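Local coordinates for MAGE domain-containing protein (Xenopus laevis, PDB 7DG2) that pairs with Nse1 to shape the Nse4 subunit of the Smc5/6 complex, probably serving as its MAGE-family Nse3 component, at residues 25-30 with 151-156; 106-111 with 119-124. All blocks are in the same frame, centred on the assembly; numbering follows the deposited sequence.

Contact 1: residues 25-30 with 151-156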
loop_
_atom_site.group_PDB
_atom_site.type_symbol
_atom_site.label_atom_id
_atom_site.label_comp_id
_atom_site.label_asym_id
_atom_site.label_seq_id
_atom_site.Cartn_x
_atom_site.Cartn_y
_atom_site.Cartn_z
ATOM N N GLN B 25 0.946 -7.972 -3.418
ATOM C CA GLN B 25 1.074 -7.071 -2.271
ATOM C C GLN B 25 2.514 -6.906 -1.805
ATOM O O GLN B 25 2.875 -5.831 -1.309
ATOM C CB GLN B 25 0.208 -7.543 -1.103
ATOM C CG GLN B 25 -1.277 -7.214 -1.262
ATOM C CD GLN B 25 -2.102 -7.728 -0.099
ATOM O OE1 GLN B 25 -1.695 -8.663 0.592
ATOM N NE2 GLN B 25 -3.268 -7.126 0.118
ATOM N N LYS B 26 3.337 -7.953 -1.900
ATOM C CA LYS B 26 4.735 -7.858 -1.488
ATOM C C LYS B 26 5.694 -8.007 -2.663
ATOM O O LYS B 26 6.880 -8.309 -2.464
ATOM C CB LYS B 26 5.045 -8.884 -0.396
ATOM C CG LYS B 26 4.269 -8.601 0.894
ATOM C CD LYS B 26 4.790 -9.414 2.067
ATOM C CE LYS B 26 3.970 -9.139 3.324
ATOM N NZ LYS B 26 4.048 -7.726 3.760
ATOM N N LYS B 27 5.195 -7.776 -3.885
ATOM C CA LYS B 27 5.995 -7.801 -5.111
ATOM C C LYS B 27 6.700 -9.142 -5.305
ATOM O O LYS B 27 7.776 -9.211 -5.904
ATOM C CB LYS B 27 7.000 -6.645 -5.156
ATOM C CG LYS B 27 6.338 -5.260 -5.147
ATOM C CD LYS B 27 5.406 -5.088 -6.333
ATOM C CE LYS B 27 4.671 -3.740 -6.259
ATOM N NZ LYS B 27 3.804 -3.510 -7.457
ATOM N N LEU B 28 6.096 -10.217 -4.803
ATOM C CA LEU B 28 6.541 -11.541 -5.221
ATOM C C LEU B 28 5.911 -11.886 -6.570
ATOM O O LEU B 28 4.718 -11.645 -6.777
ATOM C CB LEU B 28 6.160 -12.593 -4.178
ATOM C CG LEU B 28 6.739 -12.364 -2.785
ATOM C CD1 LEU B 28 6.316 -13.479 -1.824
ATOM C CD2 LEU B 28 8.256 -12.244 -2.869
ATOM N N PRO B 29 6.673 -12.426 -7.513
ATOM C CA PRO B 29 6.081 -12.766 -8.812
ATOM C C PRO B 29 4.976 -13.800 -8.665
ATOM O O PRO B 29 4.871 -14.506 -7.660
ATOM C CB PRO B 29 7.265 -13.313 -9.616
ATOM C CG PRO B 29 8.467 -12.665 -8.981
ATOM C CD PRO B 29 8.139 -12.597 -7.507
ATOM N N ILE B 30 4.137 -13.884 -9.695
ATOM C CA ILE B 30 2.918 -14.683 -9.660
ATOM C C ILE B 30 3.009 -15.740 -10.757
ATOM O O ILE B 30 3.035 -15.400 -11.945
ATOM C CB ILE B 30 1.673 -13.808 -9.848
ATOM C CG1 ILE B 30 1.730 -12.627 -8.868
ATOM C CG2 ILE B 30 0.412 -14.664 -9.692
ATOM C CD1 ILE B 30 0.766 -11.469 -9.195
ATOM N N VAL B 151 15.838 -10.134 -3.528
ATOM C CA VAL B 151 16.100 -11.264 -4.408
ATOM C C VAL B 151 14.819 -12.040 -4.700
ATOM O O VAL B 151 14.561 -12.412 -5.855
ATOM C CB VAL B 151 17.199 -12.151 -3.788
ATOM C CG1 VAL B 151 17.410 -13.388 -4.624
ATOM C CG2 VAL B 151 18.496 -11.364 -3.719
ATOM N N LYS B 152 13.986 -12.264 -3.676
ATOM C CA LYS B 152 12.714 -12.955 -3.886
ATOM C C LYS B 152 11.744 -12.116 -4.709
ATOM O O LYS B 152 10.887 -12.665 -5.410
ATOM C CB LYS B 152 12.097 -13.321 -2.542
ATOM C CG LYS B 152 12.867 -14.419 -1.816
ATOM C CD LYS B 152 12.859 -14.206 -0.320
ATOM C CE LYS B 152 11.452 -14.118 0.227
ATOM N NZ LYS B 152 11.470 -13.775 1.685
ATOM N N GLN B 153 11.872 -10.794 -4.645
ATOM C CA GLN B 153 11.102 -9.917 -5.522
ATOM C C GLN B 153 11.639 -9.899 -6.944
ATOM O O GLN B 153 10.987 -9.325 -7.830
ATOM C CB GLN B 153 11.089 -8.502 -4.937
ATOM C CG GLN B 153 10.309 -8.421 -3.627
ATOM C CD GLN B 153 10.449 -7.060 -2.943
ATOM O OE1 GLN B 153 11.482 -6.391 -3.058
ATOM N NE2 GLN B 153 9.408 -6.649 -2.229
ATOM N N LYS B 154 12.798 -10.530 -7.188
ATOM C CA LYS B 154 13.481 -10.555 -8.482
ATOM C C LYS B 154 13.996 -9.183 -8.907
ATOM O O LYS B 154 14.227 -8.955 -10.098
ATOM C CB LYS B 154 12.603 -11.129 -9.598
ATOM C CG LYS B 154 11.967 -12.460 -9.263
ATOM C CD LYS B 154 12.996 -13.512 -8.988
ATOM C CE LYS B 154 12.359 -14.894 -9.096
ATOM N NZ LYS B 154 13.339 -15.961 -8.776
ATOM N N TYR B 155 14.192 -8.263 -7.957
ATOM C CA TYR B 155 14.916 -7.039 -8.289
ATOM C C TYR B 155 16.399 -7.309 -8.473
ATOM O O TYR B 155 17.051 -6.654 -9.286
ATOM C CB TYR B 155 14.735 -5.984 -7.203
ATOM C CG TYR B 155 13.437 -5.218 -7.271
ATOM C CD1 TYR B 155 13.116 -4.460 -8.390
ATOM C CD2 TYR B 155 12.561 -5.208 -6.187
ATOM C CE1 TYR B 155 11.936 -3.723 -8.441
ATOM C CE2 TYR B 155 11.384 -4.496 -6.230
ATOM C CZ TYR B 155 11.082 -3.749 -7.347
ATOM O OH TYR B 155 9.897 -3.050 -7.376
ATOM N N LEU B 156 16.947 -8.267 -7.730
ATOM C CA LEU B 156 18.359 -8.597 -7.814
ATOM C C LEU B 156 18.528 -10.103 -7.946
ATOM O O LEU B 156 17.685 -10.882 -7.492
ATOM C CB LEU B 156 19.113 -8.120 -6.571
ATOM C CG LEU B 156 19.110 -6.621 -6.248
ATOM C CD1 LEU B 156 19.731 -6.369 -4.884
ATOM C CD2 LEU B 156 19.825 -5.832 -7.332
#
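Gln153 and Lys26 form the polar part of a small, mostly surface-lying contact between the loop after helix 6-23 and the turn that follows helix 142-152. The side-chain NE2 of Gln153 gives a nearly straight hydrogen bond (167°) to Lys26 O at 3.0 Å. Lys26 O lies close to the plane of the Gln153 amide, but the donor stands above the carbonyl plane, 47° out of it. The stem of the same glutamine lies against the next carbonyl: Gln153 CA makes a C-H...O contact of 3.4 Å with Lys27 O, which also accepts a weak bond from Arg176. The contact bridges the two winged-helix halves of the MAGE homology domain, the first supplying 25-30 and the second 151-156. Lys154, the first residue to leave helical phi/psi, has the positive phi of a Schellman motif. The Lys154 and Pro29 side chains cross at about a right angle, CG to CG 3.5 Å. Lys152 O receives two apolar neighbours, Pro29 CD at 3.5 Å and Leu28 CD2 at 3.7 Å. Lys27 NZ turns elsewhere, to a salt bridge with Asp24 and a hydrogen bond to Thr65 O of the Nse4 chain.

Contact 2: residues 106-111 with 119-124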
loop_
_atom_site.group_PDB
_atom_site.type_symbol
_atom_site.label_atom_id
_atom_site.label_comp_id
_atom_site.label_asym_id
_atom_site.label_seq_id
_atom_site.Cartn_x
_atom_site.Cartn_y
_atom_site.Cartn_z
ATOM N N LEU B 106 21.371 -0.983 -7.786
ATOM C CA LEU B 106 21.281 -1.188 -9.232
ATOM C C LEU B 106 22.274 -0.302 -9.971
ATOM O O LEU B 106 22.821 -0.695 -11.008
ATOM C CB LEU B 106 19.861 -0.893 -9.732
ATOM C CG LEU B 106 18.741 -1.842 -9.273
ATOM C CD1 LEU B 106 17.386 -1.307 -9.737
ATOM C CD2 LEU B 106 18.953 -3.239 -9.826
ATOM N N SER B 107 22.477 0.916 -9.469
ATOM C CA SER B 107 23.401 1.851 -10.101
ATOM C C SER B 107 24.816 1.296 -10.105
ATOM O O SER B 107 25.483 1.292 -11.145
ATOM C CB SER B 107 23.363 3.204 -9.388
ATOM O OG SER B 107 22.112 3.858 -9.580
ATOM N N LEU B 108 25.287 0.818 -8.951
ATOM C CA LEU B 108 26.648 0.288 -8.879
ATOM C C LEU B 108 26.816 -0.891 -9.826
ATOM O O LEU B 108 27.790 -0.963 -10.586
ATOM C CB LEU B 108 26.984 -0.114 -7.440
ATOM C CG LEU B 108 28.411 -0.667 -7.274
ATOM C CD1 LEU B 108 29.425 0.414 -7.589
ATOM C CD2 LEU B 108 28.651 -1.250 -5.875
ATOM N N ILE B 109 25.852 -1.806 -9.816
ATOM C CA ILE B 109 25.933 -2.990 -10.664
ATOM C C ILE B 109 26.040 -2.589 -12.127
ATOM O O ILE B 109 26.938 -3.031 -12.848
ATOM C CB ILE B 109 24.717 -3.898 -10.421
ATOM C CG1 ILE B 109 24.720 -4.448 -8.994
ATOM C CG2 ILE B 109 24.657 -5.003 -11.481
ATOM C CD1 ILE B 109 23.416 -5.155 -8.639
ATOM N N PHE B 110 25.123 -1.740 -12.588
ATOM C CA PHE B 110 25.118 -1.346 -13.990
ATOM C C PHE B 110 26.370 -0.553 -14.354
ATOM O O PHE B 110 26.996 -0.809 -15.390
ATOM C CB PHE B 110 23.846 -0.538 -14.285
ATOM C CG PHE B 110 23.926 0.285 -15.541
ATOM C CD1 PHE B 110 24.019 -0.325 -16.783
ATOM C CD2 PHE B 110 23.910 1.673 -15.473
ATOM C CE1 PHE B 110 24.102 0.438 -17.952
ATOM C CE2 PHE B 110 23.988 2.442 -16.630
ATOM C CZ PHE B 110 24.083 1.817 -17.873
ATOM N N MET B 111 26.757 0.412 -13.514
ATOM C CA MET B 111 27.857 1.303 -13.875
ATOM C C MET B 111 29.189 0.568 -13.908
ATOM O O MET B 111 30.102 0.998 -14.626
ATOM C CB MET B 111 27.920 2.489 -12.908
ATOM C CG MET B 111 26.717 3.466 -12.998
ATOM S SD MET B 111 26.457 4.190 -14.637
ATOM C CE MET B 111 27.755 5.435 -14.665
ATOM N N SER B 119 31.006 -7.834 -1.795
ATOM C CA SER B 119 31.898 -7.001 -0.996
ATOM C C SER B 119 31.900 -5.559 -1.487
ATOM O O SER B 119 31.931 -4.619 -0.684
ATOM C CB SER B 119 33.316 -7.580 -1.005
ATOM O OG SER B 119 33.824 -7.739 -2.324
ATOM N N ALA B 120 31.857 -5.362 -2.808
ATOM C CA ALA B 120 31.821 -4.007 -3.346
ATOM C C ALA B 120 30.536 -3.286 -2.964
ATOM O O ALA B 120 30.553 -2.077 -2.728
ATOM C CB ALA B 120 31.982 -4.041 -4.864
ATOM N N ILE B 121 29.420 -4.010 -2.893
ATOM C CA ILE B 121 28.155 -3.378 -2.538
ATOM C C ILE B 121 28.167 -2.930 -1.077
ATOM O O ILE B 121 27.781 -1.800 -0.758
ATOM C CB ILE B 121 26.983 -4.327 -2.856
ATOM C CG1 ILE B 121 26.765 -4.347 -4.371
ATOM C CG2 ILE B 121 25.727 -3.925 -2.086
ATOM C CD1 ILE B 121 25.574 -5.126 -4.821
ATOM N N TRP B 122 28.620 -3.794 -0.162
ATOM C CA TRP B 122 28.650 -3.361 1.233
ATOM C C TRP B 122 29.691 -2.274 1.468
ATOM O O TRP B 122 29.495 -1.407 2.323
ATOM C CB TRP B 122 28.890 -4.550 2.164
ATOM C CG TRP B 122 27.768 -5.517 2.120
ATOM C CD1 TRP B 122 27.830 -6.825 1.730
ATOM C CD2 TRP B 122 26.391 -5.254 2.432
ATOM N NE1 TRP B 122 26.583 -7.397 1.800
ATOM C CE2 TRP B 122 25.682 -6.455 2.227
ATOM C CE3 TRP B 122 25.693 -4.125 2.875
ATOM C CZ2 TRP B 122 24.309 -6.564 2.454
ATOM C CZ3 TRP B 122 24.320 -4.234 3.097
ATOM C CH2 TRP B 122 23.646 -5.445 2.880
ATOM N N GLU B 123 30.788 -2.291 0.711
ATOM C CA GLU B 123 31.790 -1.239 0.837
ATOM C C GLU B 123 31.196 0.120 0.481
ATOM O O GLU B 123 31.359 1.101 1.219
ATOM C CB GLU B 123 32.982 -1.583 -0.055
ATOM C CG GLU B 123 34.029 -0.505 -0.209
ATOM C CD GLU B 123 35.196 -0.979 -1.060
ATOM O OE1 GLU B 123 36.349 -0.921 -0.578
ATOM O OE2 GLU B 123 34.957 -1.436 -2.202
ATOM N N MET B 124 30.476 0.185 -0.642
ATOM C CA MET B 124 29.765 1.405 -1.014
ATOM C C MET B 124 28.743 1.795 0.050
ATOM O O MET B 124 28.718 2.940 0.511
ATOM C CB MET B 124 29.076 1.218 -2.373
ATOM C CG MET B 124 28.201 2.404 -2.806
ATOM S SD MET B 124 27.397 2.174 -4.417
ATOM C CE MET B 124 26.254 0.852 -4.011
#
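Leu108 and Met124 meet tip to tip in the buried packing, mainly of apolar side chains, of helix 94-111 against helix 118-127. These are consecutive helices of the second winged-helix unit of the MAGE homology domain, with the short strand 116-117 between them. The two segments run at 130° to each other and their axes stay 10.6 Å apart at closest approach, so long side chains have to span the space between them.

The tight part is at Leu108. CG stands anti to the backbone N (chi1 -179°), which sends the isobutyl group straight across at helix 118-127. Met124 answers with an extended chain that bends only at its last torsion, swinging CE in beside Leu108 CB at 3.6 Å. The sulfur takes part too, with Met124 SD 3.8 Å from the same Leu108 CB, so the thioether end of Met124 meets Leu108 at CB, with CD2 also close. That Leu108 CD2, anti to CA about the CB-CG bond, reaches the helix backbone as well, touching both Ile121 CG1 (3.9 Å) and the carbonyl oxygen Ala120 O (3.8 Å). Thr13 of the Nse4 chain also packs on Met124.

Away from the leucine-methionine pair the fit slackens. Ile109 and Ile121 come no nearer than 4.3 Å, Ile109 CG1 to Ile121 CD1, and both lean on Phe171 of strand 169-173, which adds a third wall to this part of the core. The solvent side is at Ala120, which is partly exposed; its CB stays 4.5 Å from Leu108 CD2, the loosest of the apolar pairs here.

In the fold
From the N terminus, helix 6-23 leads into 25-30, the first half of contact 1, whose partner 151-156 comes only after another 120 residues. That long excursion takes in the rest of the first winged-helix unit and then helix 94-111, where contact 2 begins. Contact 2 is local: seven residues, including strand 116-117, separate its segments, and both fall within the span that contact 1 closes. Contact 1 thus joins the two halves of the MAGE domain, while contact 2 packs helices within the second. Their centres lie about 20 Å apart, yet they touch where Leu156 packs on Leu106 and Ile109. Phe62 of the Nse4 chain packs on both Tyr155 and Leu106.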